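Local coordinates for benzoylformate Decarboxylase (Polynucleobacter necessarius, PDB 4K9Q), which probably decarboxylates benzoylformate to benzaldehyde with the help of bound thiamine diphosphate and a magnesium ion, at residues 369-374 and 392-397; 422-427 and 448-453; 204-209 and 233-238; 51-56 and 406-411. All blocks are in the same frame, centred on the assembly; numbering follows the deposited sequence.

Overall arrangement
Interactions 1 and 2 build neighbouring parts of one parallel sheet: strand 368-372 of the first lies beside strand 423-428 of the second, joined by probable hydrogen bonds such as Glu372 N to Leu426 O, 2.8 Å. Thiamine diphosphate meets interaction 1 directly at Cys373 and Pro374, whereas in interaction 2 the nearest atoms of the Met427 side chain and the cofactor are about 7 Å apart. Interaction 3, in the central domain, touches the edge of that sheet through Glu235, Arg236 and Thr237; its centre is about 12 Å from that of interaction 1. Interaction 4 brings in helix 403-417, which packs on both interactions 1 and 2, and packs helix 47-61 of the N-terminal domain against it.

Interaction 1. Residues 369-374 and 392-397; sequences LVEECP and FYTFAS. With TPP (thiamine diphosphate), chain D.
Leu369 O receives the amide of Tyr393 at 2.9 Å from its N, a rung of the parallel pairing that leads toward the cofactor. Glu371, two residues on, illustrates how one side chain can serve its own strand and, through a water, the neighbouring one. Its CB lies at the edge of the Phe392 ring, 4.0 Å from CE1. The chain then bends at CG (chi2 -82°) and brings the carboxylate round to face two ways. OE1 takes the N-H of Cys373 on its anti side, 2.8 Å from that N and nearly straight at 166°. OE2 accepts from a water, 2.6 Å from its O, and that water also donates to Thr394 OG1. The threonine hydroxyl in turn donates to the main-chain Glu371 O at 2.6 Å. Were this acid replaced by alanine, the Cys373 N-H would probably lose its acceptor and the bridging water one of its two mates. Glu372 reaches Phe395, its OE1 3.6 Å from CE1, with carboxylate and ring planes 12° apart, while its oxygens are held by the amides of Asp403 and Gly401. Beyond the strand, Cys373 SG lies 3.7 Å from O2B of thiamine diphosphate and Pro374 CD 3.4 Å from O3A. This is a beta-alpha-beta crossover, strand 368-372 to helix 377-383 to strand 392-393, with the diphosphate at the C-terminal end of its first strand.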
loop_
_atom_site.group_PDB
_atom_site.type_symbol
_atom_site.label_atom_id
_atom_site.label_comp_id
_atom_site.label_asym_id
_atom_site.label_seq_id
_atom_site.Cartn_x
_atom_site.Cartn_y
_atom_site.Cartn_z
ATOM N N LEU A 369 -19.608 3.093 -33.072
ATOM C CA LEU A 369 -20.216 4.222 -32.375
ATOM C C LEU A 369 -19.635 4.312 -30.971
ATOM O O LEU A 369 -19.655 3.333 -30.228
ATOM C CB LEU A 369 -21.736 4.051 -32.287
ATOM C CG LEU A 369 -22.445 5.240 -31.630
ATOM C CD1 LEU A 369 -22.355 6.450 -32.519
ATOM C CD2 LEU A 369 -23.910 4.907 -31.342
ATOM N N VAL A 370 -19.113 5.484 -30.622
ATOM C CA VAL A 370 -18.543 5.736 -29.297
ATOM C C VAL A 370 -19.294 6.911 -28.677
ATOM O O VAL A 370 -19.716 7.815 -29.392
ATOM C CB VAL A 370 -17.054 6.086 -29.432
ATOM C CG1 VAL A 370 -16.437 6.407 -28.069
ATOM C CG2 VAL A 370 -16.303 4.921 -30.094
ATOM N N GLU A 371 -19.500 6.898 -27.366
ATOM C CA GLU A 371 -20.264 7.977 -26.742
ATOM C C GLU A 371 -19.675 8.437 -25.408
ATOM O O GLU A 371 -19.308 7.627 -24.555
ATOM C CB GLU A 371 -21.742 7.582 -26.587
ATOM C CG GLU A 371 -22.582 8.494 -25.686
ATOM C CD GLU A 371 -22.433 8.167 -24.204
ATOM O OE1 GLU A 371 -22.232 9.112 -23.411
ATOM O OE2 GLU A 371 -22.512 6.967 -23.812
ATOM N N GLU A 372 -19.580 9.751 -25.253
ATOM C CA GLU A 372 -19.239 10.382 -23.982
ATOM C C GLU A 372 -19.908 11.748 -23.983
ATOM O O GLU A 372 -19.252 12.781 -24.095
ATOM C CB GLU A 372 -17.723 10.509 -23.808
ATOM C CG GLU A 372 -17.286 10.910 -22.394
ATOM C CD GLU A 372 -15.781 10.874 -22.218
ATOM O OE1 GLU A 372 -15.187 9.769 -22.211
ATOM O OE2 GLU A 372 -15.182 11.956 -22.095
ATOM N N CYS A 373 -21.232 11.722 -23.893
ATOM C CA CYS A 373 -22.056 12.926 -23.868
ATOM C C CYS A 373 -23.170 12.592 -22.894
ATOM O O CYS A 373 -24.258 12.164 -23.291
ATOM C CB CYS A 373 -22.617 13.213 -25.260
ATOM S SG CYS A 373 -23.389 14.837 -25.376
ATOM N N PRO A 374 -22.888 12.745 -21.597
ATOM C CA PRO A 374 -23.749 12.144 -20.575
ATOM C C PRO A 374 -25.232 12.521 -20.656
ATOM O O PRO A 374 -26.078 11.631 -20.522
ATOM C CB PRO A 374 -23.119 12.635 -19.266
ATOM C CG PRO A 374 -21.647 12.721 -19.598
ATOM C CD PRO A 374 -21.627 13.260 -21.029
ATOM N N PHE A 392 -20.729 -0.737 -30.613
ATOM C CA PHE A 392 -20.848 0.356 -29.638
ATOM C C PHE A 392 -19.863 0.219 -28.486
ATOM O O PHE A 392 -19.727 -0.862 -27.890
ATOM C CB PHE A 392 -22.267 0.453 -29.076
ATOM C CG PHE A 392 -22.403 1.468 -27.973
ATOM C CD1 PHE A 392 -22.517 2.818 -28.274
ATOM C CD2 PHE A 392 -22.397 1.078 -26.640
ATOM C CE1 PHE A 392 -22.626 3.768 -27.254
ATOM C CE2 PHE A 392 -22.506 2.017 -25.622
ATOM C CZ PHE A 392 -22.625 3.363 -25.933
ATOM N N TYR A 393 -19.199 1.324 -28.156
ATOM C CA TYR A 393 -18.239 1.334 -27.056
ATOM C C TYR A 393 -18.339 2.617 -26.244
ATOM O O TYR A 393 -18.418 3.720 -26.810
ATOM C CB TYR A 393 -16.811 1.263 -27.596
ATOM C CG TYR A 393 -16.453 0.035 -28.392
ATOM C CD1 TYR A 393 -16.847 -0.096 -29.722
ATOM C CD2 TYR A 393 -15.694 -0.983 -27.823
ATOM C CE1 TYR A 393 -16.496 -1.225 -30.460
ATOM C CE2 TYR A 393 -15.341 -2.107 -28.548
ATOM C CZ TYR A 393 -15.747 -2.220 -29.863
ATOM O OH TYR A 393 -15.403 -3.334 -30.598
ATOM N N THR A 394 -18.290 2.479 -24.924
ATOM C CA THR A 394 -18.093 3.626 -24.041
ATOM C C THR A 394 -17.295 3.119 -22.830
ATOM O O THR A 394 -16.907 1.939 -22.776
ATOM C CB THR A 394 -19.434 4.298 -23.640
ATOM O OG1 THR A 394 -19.189 5.539 -22.956
ATOM C CG2 THR A 394 -20.270 3.382 -22.754
ATOM N N PHE A 395 -17.027 3.999 -21.875
ATOM C CA PHE A 395 -16.290 3.596 -20.669
ATOM C C PHE A 395 -17.126 2.786 -19.666
ATOM O O PHE A 395 -18.355 2.906 -19.616
ATOM C CB PHE A 395 -15.602 4.811 -20.009
ATOM C CG PHE A 395 -16.516 6.004 -19.754
ATOM C CD1 PHE A 395 -15.966 7.261 -19.531
ATOM C CD2 PHE A 395 -17.891 5.863 -19.694
ATOM C CE1 PHE A 395 -16.773 8.369 -19.287
ATOM C CE2 PHE A 395 -18.719 6.965 -19.456
ATOM C CZ PHE A 395 -18.156 8.222 -19.246
ATOM N N ALA A 396 -16.461 1.932 -18.896
ATOM C CA ALA A 396 -17.132 1.206 -17.819
ATOM C C ALA A 396 -17.140 2.001 -16.517
ATOM O O ALA A 396 -17.843 1.635 -15.568
ATOM C CB ALA A 396 -16.465 -0.159 -17.591
ATOM N N SER A 397 -16.384 3.100 -16.487
ATOM C CA SER A 397 -15.998 3.753 -15.236
ATOM C C SER A 397 -16.668 5.101 -14.956
ATOM O O SER A 397 -16.657 5.573 -13.815
ATOM C CB SER A 397 -14.500 4.001 -15.261
ATOM O OG SER A 397 -14.228 5.012 -16.227
HETATM N "N1'" TPP D . -14.063 14.608 -14.056
HETATM C "C2'" TPP D . -13.845 13.344 -14.580
HETATM C CM2 TPP D . -12.464 12.914 -14.977
HETATM N "N3'" TPP D . -14.889 12.450 -14.731
HETATM C "C4'" TPP D . -16.160 12.817 -14.366
HETATM N "N4'" TPP D . -17.159 11.947 -14.499
HETATM C "C5'" TPP D . -16.396 14.101 -13.872
HETATM C "C6'" TPP D . -15.344 14.998 -13.698
HETATM C "C7'" TPP D . -17.791 14.503 -13.469
HETATM N N3 TPP D . -18.752 14.718 -14.543
HETATM C C2 TPP D . -19.727 13.809 -14.922
HETATM S S1 TPP D . -20.677 14.320 -16.117
HETATM C C5 TPP D . -19.889 15.729 -16.192
HETATM C C4 TPP D . -18.850 15.858 -15.276
HETATM C CM4 TPP D . -17.950 17.059 -15.125
HETATM C C6 TPP D . -20.394 16.722 -17.201
HETATM C C7 TPP D . -20.311 16.275 -18.651
HETATM O O7 TPP D . -20.584 17.434 -19.404
HETATM P PA TPP D . -20.684 17.394 -21.008
HETATM O O1A TPP D . -19.583 16.523 -21.541
HETATM O O2A TPP D . -20.603 18.778 -21.567
HETATM O O3A TPP D . -22.052 16.600 -21.296
HETATM P PB TPP D . -23.564 17.102 -21.078
HETATM O O1B TPP D . -23.995 16.573 -19.748
HETATM O O2B TPP D . -24.370 16.483 -22.198
HETATM O O3B TPP D . -23.644 18.595 -21.076
HETATM O O HOH W 1 -21.458 6.452 -21.495
#

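Interaction 2. Residues 422-427 and 448-453; sequences PVVTLM and HVIYVV
Thr425 N donates to Ile450 O at 2.8 Å, and on the same residue Thr425 O accepts from Val452 N at the same length, which fixes the middle of a regular parallel pair. Five such main-chain bonds join segments 422-427 and 448-453; the axes of strands 423-427 and 449-453 approach to 4.7 Å and differ in direction by 19°. The Thr425 side chain lies alongside Tyr451, its CB 3.6 Å from CD2 of the ring. With OG1 set beside the backbone N and CG2 opposite it (chi1 -52°), the methyl also rests by the ring, and the hydroxyl is turned toward Val449 CG1, buried and without a polar partner. Met427 runs in the same direction as Tyr451 and puts its CG 4.0 Å from CD2, while Val449 CG1 covers one face of the ring toward its rim. The phenol ends in a hydrogen bond to Leu404 O. At the start of the pair, Pro422 CB makes a CH-pi contact over a face of His448, 3.9 Å from the ring centroid; His448 NE2 is held by Ala511 O. Strands 368-372 and 517-523 flank the pair in the sheet. Helix 403-417 covers the face bearing Val423, Thr425, Val449 and Tyr451, and helix 501-513 packs on Pro422, Val424 and Ile450.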
loop_
_atom_site.group_PDB
_atom_site.type_symbol
_atom_site.label_atom_id
_atom_site.label_comp_id
_atom_site.label_asym_id
_atom_site.label_seq_id
_atom_site.Cartn_x
_atom_site.Cartn_y
_atom_site.Cartn_z
ATOM N N PRO A 422 -15.784 3.568 -40.209
ATOM C CA PRO A 422 -15.564 4.868 -39.565
ATOM C C PRO A 422 -15.965 4.803 -38.092
ATOM O O PRO A 422 -16.892 4.070 -37.754
ATOM C CB PRO A 422 -16.496 5.809 -40.333
ATOM C CG PRO A 422 -17.550 4.924 -40.903
ATOM C CD PRO A 422 -16.872 3.611 -41.202
ATOM N N VAL A 423 -15.268 5.537 -37.230
ATOM C CA VAL A 423 -15.654 5.593 -35.823
ATOM C C VAL A 423 -16.356 6.919 -35.555
ATOM O O VAL A 423 -15.723 7.974 -35.576
ATOM C CB VAL A 423 -14.442 5.460 -34.888
ATOM C CG1 VAL A 423 -14.886 5.544 -33.421
ATOM C CG2 VAL A 423 -13.689 4.155 -35.168
ATOM N N VAL A 424 -17.662 6.862 -35.313
ATOM C CA VAL A 424 -18.438 8.066 -35.056
ATOM C C VAL A 424 -18.543 8.260 -33.546
ATOM O O VAL A 424 -18.978 7.360 -32.826
ATOM C CB VAL A 424 -19.838 7.942 -35.661
ATOM C CG1 VAL A 424 -20.667 9.173 -35.355
ATOM C CG2 VAL A 424 -19.732 7.747 -37.178
ATOM N N THR A 425 -18.136 9.426 -33.066
ATOM C CA THR A 425 -17.975 9.636 -31.620
ATOM C C THR A 425 -18.833 10.811 -31.132
ATOM O O THR A 425 -18.608 11.962 -31.531
ATOM C CB THR A 425 -16.477 9.848 -31.281
ATOM O OG1 THR A 425 -15.708 8.770 -31.839
ATOM C CG2 THR A 425 -16.261 9.882 -29.776
ATOM N N LEU A 426 -19.815 10.518 -30.277
ATOM C CA LEU A 426 -20.761 11.521 -29.782
ATOM C C LEU A 426 -20.214 12.110 -28.487
ATOM O O LEU A 426 -20.131 11.410 -27.476
ATOM C CB LEU A 426 -22.117 10.868 -29.512
ATOM C CG LEU A 426 -22.685 9.996 -30.642
ATOM C CD1 LEU A 426 -23.959 9.248 -30.201
ATOM C CD2 LEU A 426 -22.923 10.811 -31.910
ATOM N N MET A 427 -19.825 13.384 -28.514
ATOM C CA MET A 427 -19.086 13.984 -27.396
ATOM C C MET A 427 -19.817 15.179 -26.812
ATOM O O MET A 427 -20.309 16.025 -27.549
ATOM C CB MET A 427 -17.712 14.481 -27.872
ATOM C CG MET A 427 -16.756 13.408 -28.350
ATOM S SD MET A 427 -16.288 12.266 -27.039
ATOM C CE MET A 427 -15.715 13.388 -25.755
ATOM N N HIS A 448 -9.866 7.308 -39.332
ATOM C CA HIS A 448 -11.169 7.800 -39.754
ATOM C C HIS A 448 -12.075 7.881 -38.530
ATOM O O HIS A 448 -12.699 6.895 -38.130
ATOM C CB HIS A 448 -11.774 6.895 -40.822
ATOM C CG HIS A 448 -12.917 7.523 -41.559
ATOM N ND1 HIS A 448 -13.578 6.887 -42.587
ATOM C CD2 HIS A 448 -13.515 8.729 -41.413
ATOM C CE1 HIS A 448 -14.537 7.675 -43.041
ATOM N NE2 HIS A 448 -14.516 8.802 -42.349
ATOM N N VAL A 449 -12.109 9.068 -37.930
ATOM C CA VAL A 449 -12.840 9.302 -36.695
ATOM C C VAL A 449 -13.605 10.596 -36.852
ATOM O O VAL A 449 -13.043 11.606 -37.272
ATOM C CB VAL A 449 -11.880 9.432 -35.481
ATOM C CG1 VAL A 449 -12.666 9.761 -34.203
ATOM C CG2 VAL A 449 -11.055 8.157 -35.294
ATOM N N ILE A 450 -14.882 10.565 -36.503
ATOM C CA ILE A 450 -15.747 11.717 -36.673
ATOM C C ILE A 450 -16.302 12.106 -35.318
ATOM O O ILE A 450 -17.123 11.378 -34.736
ATOM C CB ILE A 450 -16.918 11.391 -37.622
ATOM C CG1 ILE A 450 -16.384 10.934 -38.983
ATOM C CG2 ILE A 450 -17.838 12.605 -37.788
ATOM C CD1 ILE A 450 -17.450 10.372 -39.885
ATOM N N TYR A 451 -15.836 13.236 -34.796
ATOM C CA TYR A 451 -16.315 13.719 -33.512
ATOM C C TYR A 451 -17.487 14.646 -33.731
ATOM O O TYR A 451 -17.350 15.672 -34.390
ATOM C CB TYR A 451 -15.213 14.477 -32.775
ATOM C CG TYR A 451 -14.049 13.616 -32.379
ATOM C CD1 TYR A 451 -12.816 13.740 -33.013
ATOM C CD2 TYR A 451 -14.181 12.679 -31.359
ATOM C CE1 TYR A 451 -11.738 12.954 -32.641
ATOM C CE2 TYR A 451 -13.109 11.878 -30.984
ATOM C CZ TYR A 451 -11.893 12.023 -31.627
ATOM O OH TYR A 451 -10.826 11.241 -31.252
ATOM N N VAL A 452 -18.644 14.278 -33.189
ATOM C CA VAL A 452 -19.795 15.168 -33.208
ATOM C C VAL A 452 -19.953 15.718 -31.802
ATOM O O VAL A 452 -20.246 14.966 -30.862
ATOM C CB VAL A 452 -21.084 14.450 -33.650
ATOM C CG1 VAL A 452 -22.250 15.436 -33.713
ATOM C CG2 VAL A 452 -20.875 13.791 -35.014
ATOM N N VAL A 453 -19.735 17.019 -31.652
ATOM C CA VAL A 453 -19.754 17.646 -30.333
ATOM C C VAL A 453 -21.078 18.360 -30.078
ATOM O O VAL A 453 -21.444 19.296 -30.792
ATOM C CB VAL A 453 -18.599 18.658 -30.163
ATOM C CG1 VAL A 453 -18.595 19.227 -28.735
ATOM C CG2 VAL A 453 -17.268 18.022 -30.490
#

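Interaction 3. Residues 204-209 and 233-238; sequences YGSDIA and FAERTP
Where strand 201-204 of the central domain gives way to helix 207-210, Ser206 and its neighbours are met by the loop 233-238 that follows the adjacent strand 228-230. The serine hydroxyl donates to Arg236 O at 2.7 Å, in the carbonyl plane and on a lone pair, with a C=O...OG angle of 123°. Its CB presses against the carboxylate of Glu235, 3.4 Å from CD. The first torsion of Glu235 (chi1 60°) wedges CG between its own N and carbonyl carbon, and the sharp turn that follows folds the acid back over the serine. A water ties the two together, 3.0 Å from Glu235 OE1, to which it donates, and 3.1 Å from Ser206 N, from which it accepts. Each carboxylate oxygen also makes a salt bridge, OE1 to Arg276 and OE2 to Arg210. A leucine in its place is likely to leave those two arginines without their counter-charge and the water without its acceptor. All this lies at the C-terminal ends of the strands in a parallel Rossmann-type sheet, whose strand order is 3-2-1-4-5-6. Pro238 packs between the end of the strand and the helix: its CB lies 3.7 Å from Tyr204 CB, its CG 3.4 Å from Tyr204 O, and its carbonyl O 3.5 Å from Ile208 CG2. Farther along, Ala209 CB sits 3.7 Å from Arg236 CB and over one face of the guanidinium, whose NH2 makes a salt bridge to Asp390.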
loop_
_atom_site.group_PDB
_atom_site.type_symbol
_atom_site.label_atom_id
_atom_site.label_comp_id
_atom_site.label_asym_id
_atom_site.label_seq_id
_atom_site.Cartn_x
_atom_site.Cartn_y
_atom_site.Cartn_z
ATOM N N TYR A 204 -28.497 -8.546 -19.217
ATOM C CA TYR A 204 -27.201 -8.865 -19.832
ATOM C C TYR A 204 -26.218 -7.702 -19.678
ATOM O O TYR A 204 -26.586 -6.539 -19.861
ATOM C CB TYR A 204 -27.367 -9.151 -21.328
ATOM C CG TYR A 204 -27.916 -10.512 -21.699
ATOM C CD1 TYR A 204 -28.343 -11.415 -20.732
ATOM C CD2 TYR A 204 -28.004 -10.890 -23.034
ATOM C CE1 TYR A 204 -28.843 -12.670 -21.092
ATOM C CE2 TYR A 204 -28.499 -12.134 -23.400
ATOM C CZ TYR A 204 -28.916 -13.016 -22.429
ATOM O OH TYR A 204 -29.401 -14.244 -22.813
ATOM N N GLY A 205 -24.974 -8.026 -19.347
ATOM C CA GLY A 205 -23.921 -7.035 -19.256
ATOM C C GLY A 205 -22.793 -7.295 -20.232
ATOM O O GLY A 205 -22.814 -8.256 -21.015
ATOM N N SER A 206 -21.774 -6.445 -20.169
ATOM C CA SER A 206 -20.772 -6.395 -21.224
ATOM C C SER A 206 -19.724 -7.507 -21.264
ATOM O O SER A 206 -18.942 -7.550 -22.204
ATOM C CB SER A 206 -20.108 -5.023 -21.243
ATOM O OG SER A 206 -21.107 -4.042 -21.487
ATOM N N ASP A 207 -19.714 -8.409 -20.283
ATOM C CA ASP A 207 -18.854 -9.594 -20.392
ATOM C C ASP A 207 -19.221 -10.343 -21.672
ATOM O O ASP A 207 -18.370 -10.968 -22.315
ATOM C CB ASP A 207 -19.026 -10.557 -19.204
ATOM C CG ASP A 207 -18.470 -10.016 -17.892
ATOM O OD1 ASP A 207 -17.889 -8.900 -17.863
ATOM O OD2 ASP A 207 -18.622 -10.741 -16.871
ATOM N N ILE A 208 -20.498 -10.269 -22.042
ATOM C CA ILE A 208 -20.988 -10.930 -23.244
ATOM C C ILE A 208 -20.318 -10.347 -24.494
ATOM O O ILE A 208 -19.997 -11.070 -25.440
ATOM C CB ILE A 208 -22.534 -10.847 -23.325
ATOM C CG1 ILE A 208 -23.161 -11.759 -22.259
ATOM C CG2 ILE A 208 -23.047 -11.205 -24.731
ATOM C CD1 ILE A 208 -24.627 -11.459 -22.024
ATOM N N ALA A 209 -20.078 -9.040 -24.482
ATOM C CA ALA A 209 -19.424 -8.388 -25.607
ATOM C C ALA A 209 -17.966 -8.836 -25.686
ATOM O O ALA A 209 -17.515 -9.293 -26.736
ATOM C CB ALA A 209 -19.520 -6.872 -25.478
ATOM N N PHE A 233 -25.511 1.143 -17.221
ATOM C CA PHE A 233 -24.143 1.520 -17.570
ATOM C C PHE A 233 -23.343 0.381 -18.201
ATOM O O PHE A 233 -22.170 0.169 -17.879
ATOM C CB PHE A 233 -23.427 2.112 -16.356
ATOM C CG PHE A 233 -23.839 3.521 -16.072
ATOM C CD1 PHE A 233 -23.279 4.563 -16.784
ATOM C CD2 PHE A 233 -24.820 3.804 -15.130
ATOM C CE1 PHE A 233 -23.670 5.869 -16.553
ATOM C CE2 PHE A 233 -25.214 5.117 -14.895
ATOM C CZ PHE A 233 -24.641 6.142 -15.612
ATOM N N ALA A 234 -23.984 -0.351 -19.105
ATOM C CA ALA A 234 -23.283 -1.367 -19.877
ATOM C C ALA A 234 -22.431 -0.673 -20.936
ATOM O O ALA A 234 -22.951 -0.037 -21.852
ATOM C CB ALA A 234 -24.266 -2.339 -20.518
ATOM N N GLU A 235 -21.119 -0.821 -20.791
ATOM C CA GLU A 235 -20.138 -0.116 -21.601
ATOM C C GLU A 235 -20.148 -0.556 -23.064
ATOM O O GLU A 235 -19.739 0.205 -23.954
ATOM C CB GLU A 235 -18.741 -0.328 -21.003
ATOM C CG GLU A 235 -18.297 -1.802 -20.939
ATOM C CD GLU A 235 -18.603 -2.477 -19.618
ATOM O OE1 GLU A 235 -19.626 -2.158 -18.964
ATOM O OE2 GLU A 235 -17.815 -3.360 -19.227
ATOM N N ARG A 236 -20.598 -1.789 -23.306
ATOM C CA ARG A 236 -20.643 -2.357 -24.650
ATOM C C ARG A 236 -21.903 -3.189 -24.820
ATOM O O ARG A 236 -22.284 -3.949 -23.927
ATOM C CB ARG A 236 -19.408 -3.207 -24.915
ATOM C CG ARG A 236 -18.146 -2.382 -24.999
ATOM C CD ARG A 236 -16.934 -3.241 -25.064
ATOM N NE ARG A 236 -16.919 -4.048 -26.278
ATOM C CZ ARG A 236 -15.924 -4.860 -26.594
ATOM N NH1 ARG A 236 -14.883 -4.948 -25.780
ATOM N NH2 ARG A 236 -15.971 -5.575 -27.715
ATOM N N THR A 237 -22.546 -3.023 -25.970
ATOM C CA THR A 237 -23.845 -3.622 -26.242
ATOM C C THR A 237 -23.829 -5.138 -26.022
ATOM O O THR A 237 -23.030 -5.844 -26.628
ATOM C CB THR A 237 -24.255 -3.334 -27.700
ATOM O OG1 THR A 237 -24.128 -1.927 -27.959
ATOM C CG2 THR A 237 -25.685 -3.778 -27.947
ATOM N N PRO A 238 -24.709 -5.647 -25.141
ATOM C CA PRO A 238 -24.689 -7.096 -24.927
ATOM C C PRO A 238 -25.764 -7.884 -25.691
ATOM O O PRO A 238 -25.723 -9.112 -25.668
ATOM C CB PRO A 238 -24.941 -7.216 -23.421
ATOM C CG PRO A 238 -25.807 -6.051 -23.110
ATOM C CD PRO A 238 -25.392 -4.934 -24.049
HETATM O O HOH W 2 -21.595 -4.223 -18.028
#

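Interaction 4. Residues 51-56 and 406-411; sequences VAIADG and AAVGLA
Gly56, Ile53 and Ala406 give up the most surface as helix 51-56 settles against helix 406-411, and two of the three are among the smallest residues available. The axes come within 6.4 Å, which is very near for two helices, and cross at -38°. Gly56, with Gly409 facing it, makes that distance possible: its C stands 3.7 Å from Gly409 C, and a CB on it would point across and fall 2.2 Å from Ala406 O. Its carbonyl O is met by Leu410 CD2 at 3.4 Å. That branch reaches back because Leu410 carries CG beside its backbone N (chi1 -72°) and the chain then runs over the glycine. Ile53 works on the other flank. Its main-chain O receives a CA-H contact from Gly409, 3.3 Å from the CA, in a spot where a CB on Gly409 would collide with it. Meanwhile its CG1 lies 4.3 Å from Val408 CB, and CG2 leans on the Gly409 backbone. Ala406 contributes the matching contact one turn earlier on its own helix: its CA donates to Ala52 O at 3.4 Å, and its methyl rests near the same oxygen. Small residues four apart (Ala52 and Gly56), helices that run the same way at this oblique crossing and paired CA-H...O contacts resemble the small-xxx-small type of helix packing, used here to join the N-terminal and C-terminal thiamine diphosphate-binding domains within a single chain.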
loop_
_atom_site.group_PDB
_atom_site.type_symbol
_atom_site.label_atom_id
_atom_site.label_comp_id
_atom_site.label_asym_id
_atom_site.label_seq_id
_atom_site.Cartn_x
_atom_site.Cartn_y
_atom_site.Cartn_z
ATOM N N VAL A 51 -2.976 6.084 -22.689
ATOM C CA VAL A 51 -3.607 4.901 -22.116
ATOM C C VAL A 51 -4.948 4.602 -22.796
ATOM O O VAL A 51 -5.232 3.453 -23.139
ATOM C CB VAL A 51 -3.768 5.048 -20.599
ATOM C CG1 VAL A 51 -4.632 3.909 -20.022
ATOM C CG2 VAL A 51 -2.388 5.043 -19.943
ATOM N N ALA A 52 -5.764 5.628 -23.009
ATOM C CA ALA A 52 -7.077 5.398 -23.624
ATOM C C ALA A 52 -6.995 4.911 -25.084
ATOM O O ALA A 52 -7.786 4.076 -25.511
ATOM C CB ALA A 52 -7.962 6.645 -23.500
ATOM N N ILE A 53 -6.048 5.444 -25.847
ATOM C CA ILE A 53 -5.807 4.970 -27.215
ATOM C C ILE A 53 -5.440 3.480 -27.181
ATOM O O ILE A 53 -5.989 2.660 -27.934
ATOM C CB ILE A 53 -4.691 5.793 -27.879
ATOM C CG1 ILE A 53 -5.182 7.224 -28.127
ATOM C CG2 ILE A 53 -4.252 5.157 -29.202
ATOM C CD1 ILE A 53 -4.062 8.179 -28.566
ATOM N N ALA A 54 -4.505 3.125 -26.310
ATOM C CA ALA A 54 -4.114 1.729 -26.154
ATOM C C ALA A 54 -5.302 0.846 -25.746
ATOM O O ALA A 54 -5.453 -0.272 -26.229
ATOM C CB ALA A 54 -2.972 1.604 -25.141
ATOM N N ASP A 55 -6.142 1.362 -24.856
ATOM C CA ASP A 55 -7.324 0.650 -24.371
ATOM C C ASP A 55 -8.253 0.363 -25.557
ATOM O O ASP A 55 -8.612 -0.787 -25.816
ATOM C CB ASP A 55 -8.019 1.504 -23.299
ATOM C CG ASP A 55 -9.072 0.741 -22.509
ATOM O OD1 ASP A 55 -9.517 -0.328 -22.958
ATOM O OD2 ASP A 55 -9.473 1.240 -21.429
ATOM N N GLY A 56 -8.609 1.401 -26.311
ATOM C CA GLY A 56 -9.443 1.219 -27.492
ATOM C C GLY A 56 -8.865 0.201 -28.472
ATOM O O GLY A 56 -9.581 -0.683 -28.962
ATOM N N ALA A 406 -10.015 6.993 -26.887
ATOM C CA ALA A 406 -10.318 5.580 -27.142
ATOM C C ALA A 406 -10.835 5.377 -28.571
ATOM O O ALA A 406 -10.541 4.353 -29.209
ATOM C CB ALA A 406 -11.307 5.023 -26.118
ATOM N N ALA A 407 -11.581 6.360 -29.073
ATOM C CA ALA A 407 -12.074 6.338 -30.447
ATOM C C ALA A 407 -10.927 6.205 -31.440
ATOM O O ALA A 407 -11.035 5.468 -32.424
ATOM C CB ALA A 407 -12.882 7.592 -30.749
ATOM N N VAL A 408 -9.840 6.930 -31.188
ATOM C CA VAL A 408 -8.658 6.829 -32.040
ATOM C C VAL A 408 -8.102 5.411 -31.996
ATOM O O VAL A 408 -7.699 4.864 -33.017
ATOM C CB VAL A 408 -7.561 7.853 -31.654
ATOM C CG1 VAL A 408 -6.282 7.589 -32.438
ATOM C CG2 VAL A 408 -8.049 9.286 -31.888
ATOM N N GLY A 409 -8.073 4.816 -30.808
ATOM C CA GLY A 409 -7.574 3.458 -30.677
ATOM C C GLY A 409 -8.458 2.455 -31.406
ATOM O O GLY A 409 -7.960 1.523 -32.045
ATOM N N LEU A 410 -9.775 2.637 -31.304
ATOM C CA LEU A 410 -10.731 1.779 -32.003
ATOM C C LEU A 410 -10.530 1.912 -33.515
ATOM O O LEU A 410 -10.550 0.916 -34.242
ATOM C CB LEU A 410 -12.183 2.123 -31.607
ATOM C CG LEU A 410 -12.552 1.688 -30.174
ATOM C CD1 LEU A 410 -13.797 2.411 -29.648
ATOM C CD2 LEU A 410 -12.714 0.163 -30.099
ATOM N N ALA A 411 -10.292 3.134 -33.973
ATOM C CA ALA A 411 -9.997 3.389 -35.381
ATOM C C ALA A 411 -8.713 2.702 -35.854
ATOM O O ALA A 411 -8.674 2.135 -36.954
ATOM C CB ALA A 411 -9.941 4.899 -35.657
#